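PDB 5J5U: RagB/SusD domain protein from Flavobacterium johnsoniae, which binds chitin as a SusD homolog encoded in a chitin utilization locus, probably as an outer-membrane lipoprotein. Local coordinates for residues H259-R269 and E297-R308. Numbering follows the deposited sequence.
Sequences HFSSLLIDYLR and ELYEGVRPGVFR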
ATOM      1  N   HIS A 259      17.821   2.463   3.190  1.00 16.00           N
ATOM      2  CA  HIS A 259      17.950   3.407   2.074  1.00 11.91           C
ATOM      3  C   HIS A 259      16.905   3.086   1.036  1.00 15.82           C
ATOM      4  O   HIS A 259      16.348   1.986   1.035  1.00 14.38           O
ATOM      5  CB  HIS A 259      19.319   3.333   1.403  1.00 11.38           C
ATOM      6  CG  HIS A 259      20.482   3.455   2.337  1.00 15.13           C
ATOM      7  ND1 HIS A 259      21.349   4.530   2.308  1.00 14.68           N
ATOM      8  CD2 HIS A 259      20.934   2.634   3.315  1.00 14.94           C
ATOM      9  CE1 HIS A 259      22.290   4.359   3.220  1.00 15.16           C
ATOM     10  NE2 HIS A 259      22.058   3.221   3.850  1.00 16.13           N
ATOM     11  N   PHE A 260      16.655   4.026   0.130  1.00 11.80           N
ATOM     12  CA  PHE A 260      15.834   3.734  -1.037  1.00 14.37           C
ATOM     13  C   PHE A 260      16.628   2.861  -1.993  1.00 14.01           C
ATOM     14  O   PHE A 260      17.865   2.877  -1.998  1.00 16.07           O
ATOM     15  CB  PHE A 260      15.356   5.027  -1.727  1.00 14.96           C
ATOM     16  CG  PHE A 260      14.465   5.872  -0.856  1.00 16.48           C
ATOM     17  CD1 PHE A 260      13.351   5.318  -0.249  1.00 14.24           C
ATOM     18  CD2 PHE A 260      14.735   7.217  -0.644  1.00 16.43           C
ATOM     19  CE1 PHE A 260      12.524   6.070   0.558  1.00 11.31           C
ATOM     20  CE2 PHE A 260      13.899   7.985   0.161  1.00 14.23           C
ATOM     21  CZ  PHE A 260      12.791   7.406   0.764  1.00 13.96           C
ATOM     22  N   SER A 261      15.938   2.052  -2.778  1.00 14.76           N
ATOM     23  CA  SER A 261      16.655   1.151  -3.670  1.00 18.52           C
ATOM     24  C   SER A 261      17.248   1.901  -4.866  1.00 16.52           C
ATOM     25  O   SER A 261      16.770   2.973  -5.233  1.00 15.10           O
ATOM     26  CB  SER A 261      15.727   0.042  -4.144  1.00 16.32           C
ATOM     27  OG  SER A 261      14.826   0.528  -5.119  1.00 21.72           O
ATOM     28  N   SER A 262      18.278   1.333  -5.479  1.00 16.62           N
ATOM     29  CA  SER A 262      18.856   1.927  -6.685  1.00 16.92           C
ATOM     30  C   SER A 262      17.806   2.063  -7.800  1.00 18.10           C
ATOM     31  O   SER A 262      17.845   2.995  -8.588  1.00 16.96           O
ATOM     32  CB  SER A 262      20.057   1.102  -7.169  1.00 16.84           C
ATOM     33  OG  SER A 262      19.693  -0.248  -7.447  1.00 17.13           O
ATOM     34  N   LEU A 263      16.863   1.129  -7.868  1.00 19.07           N
ATOM     35  CA  LEU A 263      15.809   1.198  -8.877  1.00 15.09           C
ATOM     36  C   LEU A 263      14.989   2.509  -8.752  1.00 18.37           C
ATOM     37  O   LEU A 263      14.770   3.237  -9.741  1.00 21.67           O
ATOM     38  CB  LEU A 263      14.903  -0.028  -8.761  1.00 10.57           C
ATOM     39  CG  LEU A 263      13.780  -0.180  -9.792  1.00 16.16           C
ATOM     40  CD1 LEU A 263      14.328  -0.438 -11.204  1.00 14.40           C
ATOM     41  CD2 LEU A 263      12.805  -1.281  -9.354  1.00 11.80           C
ATOM     42  N   LEU A 264      14.544   2.814  -7.538  1.00 12.48           N
ATOM     43  CA  LEU A 264      13.757   4.013  -7.324  1.00 15.82           C
ATOM     44  C   LEU A 264      14.598   5.275  -7.529  1.00 16.49           C
ATOM     45  O   LEU A 264      14.206   6.163  -8.266  1.00 18.70           O
ATOM     46  CB  LEU A 264      13.146   4.015  -5.921  1.00 16.90           C
ATOM     47  CG  LEU A 264      12.297   5.216  -5.486  1.00 13.86           C
ATOM     48  CD1 LEU A 264      11.117   5.350  -6.410  1.00  9.58           C
ATOM     49  CD2 LEU A 264      11.817   5.016  -4.065  1.00 16.49           C
ATOM     50  N   ILE A 265      15.763   5.340  -6.903  1.00 17.12           N
ATOM     51  CA  ILE A 265      16.592   6.533  -7.007  1.00 18.86           C
ATOM     52  C   ILE A 265      16.987   6.794  -8.455  1.00 23.52           C
ATOM     53  O   ILE A 265      16.825   7.904  -8.934  1.00 22.38           O
ATOM     54  CB  ILE A 265      17.854   6.438  -6.148  1.00 19.90           C
ATOM     55  CG1 ILE A 265      17.470   6.354  -4.665  1.00 18.58           C
ATOM     56  CG2 ILE A 265      18.770   7.653  -6.417  1.00 15.64           C
ATOM     57  CD1 ILE A 265      16.639   7.526  -4.155  1.00 15.53           C
ATOM     58  N   ASP A 266      17.501   5.779  -9.147  1.00 19.44           N
ATOM     59  CA  ASP A 266      17.807   5.940 -10.560  1.00 20.55           C
ATOM     60  C   ASP A 266      16.583   6.409 -11.345  1.00 27.01           C
ATOM     61  O   ASP A 266      16.715   7.242 -12.229  1.00 25.93           O
ATOM     62  CB  ASP A 266      18.317   4.642 -11.200  1.00 22.48           C
ATOM     63  CG  ASP A 266      19.702   4.250 -10.735  1.00 16.44           C
ATOM     64  OD1 ASP A 266      20.360   5.014  -9.999  1.00 22.35           O
ATOM     65  OD2 ASP A 266      20.154   3.174 -11.159  1.00 20.45           O
ATOM     66  N   TYR A 267      15.394   5.884 -11.049  1.00 24.60           N
ATOM     67  CA  TYR A 267      14.246   6.336 -11.829  1.00 22.15           C
ATOM     68  C   TYR A 267      13.954   7.816 -11.581  1.00 24.95           C
ATOM     69  O   TYR A 267      13.685   8.561 -12.525  1.00 26.58           O
ATOM     70  CB  TYR A 267      12.990   5.524 -11.534  1.00 19.01           C
ATOM     71  CG  TYR A 267      11.843   5.888 -12.452  1.00 22.54           C
ATOM     72  CD1 TYR A 267      11.737   5.317 -13.704  1.00 20.67           C
ATOM     73  CD2 TYR A 267      10.881   6.818 -12.075  1.00 24.49           C
ATOM     74  CE1 TYR A 267      10.710   5.648 -14.556  1.00 30.59           C
ATOM     75  CE2 TYR A 267       9.842   7.161 -12.926  1.00 25.73           C
ATOM     76  CZ  TYR A 267       9.764   6.570 -14.172  1.00 31.39           C
ATOM     77  OH  TYR A 267       8.741   6.886 -15.050  1.00 37.09           O
ATOM     78  N   LEU A 268      13.987   8.234 -10.319  1.00 24.72           N
ATOM     79  CA  LEU A 268      13.666   9.611  -9.966  1.00 22.72           C
ATOM     80  C   LEU A 268      14.725  10.591 -10.493  1.00 27.87           C
ATOM     81  O   LEU A 268      14.408  11.684 -10.972  1.00 26.63           O
ATOM     82  CB  LEU A 268      13.526   9.745  -8.448  1.00 24.75           C
ATOM     83  CG  LEU A 268      12.389   8.971  -7.777  1.00 23.24           C
ATOM     84  CD1 LEU A 268      12.512   9.077  -6.270  1.00 13.46           C
ATOM     85  CD2 LEU A 268      11.005   9.475  -8.229  1.00 18.43           C
ATOM     86  N   ARG A 269      15.985  10.179 -10.423  1.00 28.12           N
ATOM     87  CA  ARG A 269      17.095  11.003 -10.869  1.00 22.92           C
ATOM     88  C   ARG A 269      17.184  11.090 -12.404  1.00 25.57           C
ATOM     89  O   ARG A 269      17.292  12.188 -12.955  1.00 30.15           O
ATOM     90  CB  ARG A 269      18.412  10.467 -10.294  1.00 24.30           C
ATOM     91  CG  ARG A 269      19.610  11.385 -10.515  1.00 19.74           C
ATOM     92  CD  ARG A 269      20.904  10.625 -10.342  1.00 23.48           C
ATOM     93  NE  ARG A 269      20.903   9.485 -11.241  1.00 25.04           N
ATOM     94  CZ  ARG A 269      21.107   8.234 -10.859  1.00 26.47           C
ATOM     95  NH1 ARG A 269      21.346   7.960  -9.576  1.00 25.24           N
ATOM     96  NH2 ARG A 269      21.066   7.259 -11.757  1.00 25.07           N
ATOM     97  N   GLU A 297      28.233  12.288  -8.529  1.00 22.64           N
ATOM     98  CA  GLU A 297      26.794  12.132  -8.329  1.00 22.86           C
ATOM     99  C   GLU A 297      26.451  12.053  -6.859  1.00 19.93           C
ATOM    100  O   GLU A 297      27.062  11.294  -6.100  1.00 21.78           O
ATOM    101  CB  GLU A 297      26.284  10.874  -9.036  1.00 24.51           C
ATOM    102  CG  GLU A 297      24.807  10.622  -8.820  1.00 25.03           C
ATOM    103  CD  GLU A 297      23.959  11.778  -9.286  1.00 26.11           C
ATOM    104  OE1 GLU A 297      24.033  12.106 -10.481  1.00 33.19           O
ATOM    105  OE2 GLU A 297      23.223  12.368  -8.459  1.00 27.18           O
ATOM    106  N   LEU A 298      25.475  12.859  -6.475  1.00 18.66           N
ATOM    107  CA  LEU A 298      25.047  12.998  -5.088  1.00 21.23           C
ATOM    108  C   LEU A 298      23.909  12.040  -4.731  1.00 25.92           C
ATOM    109  O   LEU A 298      23.660  11.788  -3.550  1.00 25.78           O
ATOM    110  CB  LEU A 298      24.605  14.446  -4.846  1.00 26.08           C
ATOM    111  CG  LEU A 298      25.706  15.497  -4.615  1.00 27.41           C
ATOM    112  CD1 LEU A 298      25.105  16.867  -4.439  1.00 24.85           C
ATOM    113  CD2 LEU A 298      26.520  15.160  -3.375  1.00 17.20           C
ATOM    114  N   TYR A 299      23.224  11.508  -5.745  1.00 23.51           N
ATOM    115  CA  TYR A 299      22.023  10.713  -5.497  1.00 24.71           C
ATOM    116  C   TYR A 299      22.095   9.340  -6.119  1.00 23.47           C
ATOM    117  O   TYR A 299      21.948   9.177  -7.333  1.00 19.95           O
ATOM    118  CB  TYR A 299      20.777  11.462  -5.987  1.00 19.52           C
ATOM    119  CG  TYR A 299      20.561  12.691  -5.143  1.00 30.53           C
ATOM    120  CD1 TYR A 299      19.910  12.598  -3.919  1.00 29.85           C
ATOM    121  CD2 TYR A 299      21.068  13.941  -5.533  1.00 21.87           C
ATOM    122  CE1 TYR A 299      19.740  13.699  -3.118  1.00 22.56           C
ATOM    123  CE2 TYR A 299      20.899  15.072  -4.721  1.00 24.13           C
ATOM    124  CZ  TYR A 299      20.238  14.936  -3.520  1.00 26.98           C
ATOM    125  OH  TYR A 299      20.047  16.021  -2.707  1.00 24.46           O
ATOM    126  N   GLU A 300      22.324   8.354  -5.254  1.00 17.83           N
ATOM    127  CA  GLU A 300      22.347   6.952  -5.651  1.00 22.19           C
ATOM    128  C   GLU A 300      21.699   6.095  -4.569  1.00 20.50           C
ATOM    129  O   GLU A 300      21.916   6.326  -3.380  1.00 18.76           O
ATOM    130  CB  GLU A 300      23.782   6.482  -5.924  1.00 23.84           C
ATOM    131  CG  GLU A 300      24.419   7.102  -7.168  1.00 22.04           C
ATOM    132  CD  GLU A 300      25.941   6.918  -7.241  1.00 28.29           C
ATOM    133  OE1 GLU A 300      26.564   6.438  -6.265  1.00 19.09           O
ATOM    134  OE2 GLU A 300      26.515   7.263  -8.290  1.00 38.88           O
ATOM    135  N   GLY A 301      20.894   5.117  -4.980  1.00 21.40           N
ATOM    136  CA  GLY A 301      20.278   4.205  -4.035  1.00 15.47           C
ATOM    137  C   GLY A 301      21.152   2.986  -3.781  1.00 17.87           C
ATOM    138  O   GLY A 301      22.233   2.849  -4.358  1.00 18.87           O
ATOM    139  N   VAL A 302      20.682   2.097  -2.914  1.00 15.82           N
ATOM    140  CA  VAL A 302      21.397   0.859  -2.621  1.00 12.04           C
ATOM    141  C   VAL A 302      20.786  -0.242  -3.480  1.00 13.38           C
ATOM    142  O   VAL A 302      19.567  -0.419  -3.489  1.00 11.05           O
ATOM    143  CB  VAL A 302      21.313   0.460  -1.111  1.00 17.65           C
ATOM    144  CG1 VAL A 302      21.977  -0.913  -0.881  1.00 11.89           C
ATOM    145  CG2 VAL A 302      21.960   1.523  -0.216  1.00 10.05           C
ATOM    146  N   ARG A 303      21.635  -0.974  -4.196  1.00 11.94           N
ATOM    147  CA  ARG A 303      21.182  -2.083  -5.024  1.00 15.65           C
ATOM    148  C   ARG A 303      20.459  -3.152  -4.183  1.00 14.62           C
ATOM    149  O   ARG A 303      20.962  -3.572  -3.130  1.00 13.26           O
ATOM    150  CB  ARG A 303      22.378  -2.713  -5.758  1.00 17.54           C
ATOM    151  CG  ARG A 303      22.051  -3.920  -6.652  1.00 17.12           C
ATOM    152  CD  ARG A 303      21.755  -3.501  -8.078  1.00 28.42           C
ATOM    153  NE  ARG A 303      21.385  -4.630  -8.933  1.00 34.41           N
ATOM    154  CZ  ARG A 303      21.384  -4.602 -10.270  1.00 39.10           C
ATOM    155  NH1 ARG A 303      21.762  -3.505 -10.932  1.00 28.84           N
ATOM    156  NH2 ARG A 303      21.023  -5.689 -10.948  1.00 31.09           N
ATOM    157  N   PRO A 304      19.279  -3.588  -4.651  1.00 13.15           N
ATOM    158  CA  PRO A 304      18.553  -4.681  -3.984  1.00 12.05           C
ATOM    159  C   PRO A 304      19.435  -5.921  -3.835  1.00 13.54           C
ATOM    160  O   PRO A 304      20.153  -6.288  -4.754  1.00 13.04           O
ATOM    161  CB  PRO A 304      17.370  -4.949  -4.921  1.00 14.00           C
ATOM    162  CG  PRO A 304      17.172  -3.640  -5.662  1.00 14.02           C
ATOM    163  CD  PRO A 304      18.567  -3.080  -5.836  1.00 13.19           C
ATOM    164  N   GLY A 305      19.407  -6.532  -2.656  1.00 16.58           N
ATOM    165  CA  GLY A 305      20.227  -7.693  -2.377  1.00 11.02           C
ATOM    166  C   GLY A 305      21.557  -7.308  -1.758  1.00 16.27           C
ATOM    167  O   GLY A 305      22.331  -8.166  -1.352  1.00 20.35           O
ATOM    168  N   VAL A 306      21.808  -6.011  -1.643  1.00 13.74           N
ATOM    169  CA  VAL A 306      23.086  -5.526  -1.136  1.00 15.48           C
ATOM    170  C   VAL A 306      22.882  -4.769   0.166  1.00 13.33           C
ATOM    171  O   VAL A 306      22.047  -3.884   0.236  1.00 12.89           O
ATOM    172  CB  VAL A 306      23.802  -4.613  -2.188  1.00 15.67           C
ATOM    173  CG1 VAL A 306      25.066  -3.978  -1.608  1.00 13.92           C
ATOM    174  CG2 VAL A 306      24.117  -5.407  -3.455  1.00 17.11           C
ATOM    175  N   PHE A 307      23.616  -5.153   1.203  1.00 13.68           N
ATOM    176  CA  PHE A 307      23.583  -4.451   2.491  1.00 15.16           C
ATOM    177  C   PHE A 307      24.292  -3.083   2.374  1.00 15.41           C
ATOM    178  O   PHE A 307      25.134  -2.906   1.488  1.00 16.08           O
ATOM    179  CB  PHE A 307      24.255  -5.295   3.579  1.00 13.65           C
ATOM    180  CG  PHE A 307      23.551  -6.601   3.893  1.00 14.53           C
ATOM    181  CD1 PHE A 307      22.306  -6.607   4.529  1.00 16.61           C
ATOM    182  CD2 PHE A 307      24.157  -7.823   3.599  1.00 15.81           C
ATOM    183  CE1 PHE A 307      21.666  -7.800   4.846  1.00 13.77           C
ATOM    184  CE2 PHE A 307      23.528  -9.029   3.912  1.00 14.23           C
ATOM    185  CZ  PHE A 307      22.280  -9.012   4.535  1.00 16.88           C
ATOM    186  N   ARG A 308      23.954  -2.129   3.243  1.00 17.54           N
ATOM    187  CA  ARG A 308      24.544  -0.781   3.181  1.00 14.42           C
ATOM    188  C   ARG A 308      26.060  -0.785   3.441  1.00 19.85           C
ATOM    189  O   ARG A 308      26.784   0.034   2.882  1.00 22.23           O
ATOM    190  CB  ARG A 308      23.840   0.178   4.163  1.00 12.09           C
ATOM    191  CG  ARG A 308      24.056  -0.127   5.658  1.00 15.02           C
ATOM    192  CD  ARG A 308      23.026   0.576   6.575  1.00 12.87           C
ATOM    193  NE  ARG A 308      22.993   2.032   6.410  1.00 12.62           N
ATOM    194  CZ  ARG A 308      23.740   2.889   7.109  1.00 18.28           C
ATOM    195  NH1 ARG A 308      24.567   2.442   8.042  1.00 13.79           N
ATOM    196  NH2 ARG A 308      23.657   4.197   6.880  1.00 14.00           N
TER
HETATM  197  O   HOH W   1      21.337   4.356  -7.387  1.00 21.29           O
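His259 meets the 297-308 loop in two ways: Val302 CG2 sits over one ring face, a CH-pi contact 3.9 Å from the centroid, while NE2 accepts from Arg308 NE at 3.0 Å, close to the ring plane. Ring and guanidinium are nearly coplanar, and ND1 is held by Ser319 O. With alanine here, Arg308 NE would probably lose its acceptor and Val302 CG2 the ring face it lies on. Beside it the backbones join in a single beta bridge, Val302 N giving to Phe260 O (3.1 Å) and Ser262 N to Val302 O (2.9 Å). Gly301 lies so close to Ser261 and Ser262 that a CB would clash, and Ile265 packs against its backbone. Farther along, Arg269 NH1 reaches Tyr299 O at 2.6 Å, in both the guanidinium and carbonyl planes; a bend at chi3 (56°) helps turn the guanidinium toward Asp266, whose OD1 takes weak bonds from NH1 and NH2 within a salt bridge. A water links OD1 to Gly301 N. Ser261 N-caps helix 262-270, its OG accepting weakly from Leu264 N and also hydrogen-bonding Gln47 O. The irregular loop thus follows this helix from Ser262 to Arg269, while Leu264, Tyr267 and Leu268 pack on helix 399-410 and strand 259-260 pairs antiparallel with strand 49-50.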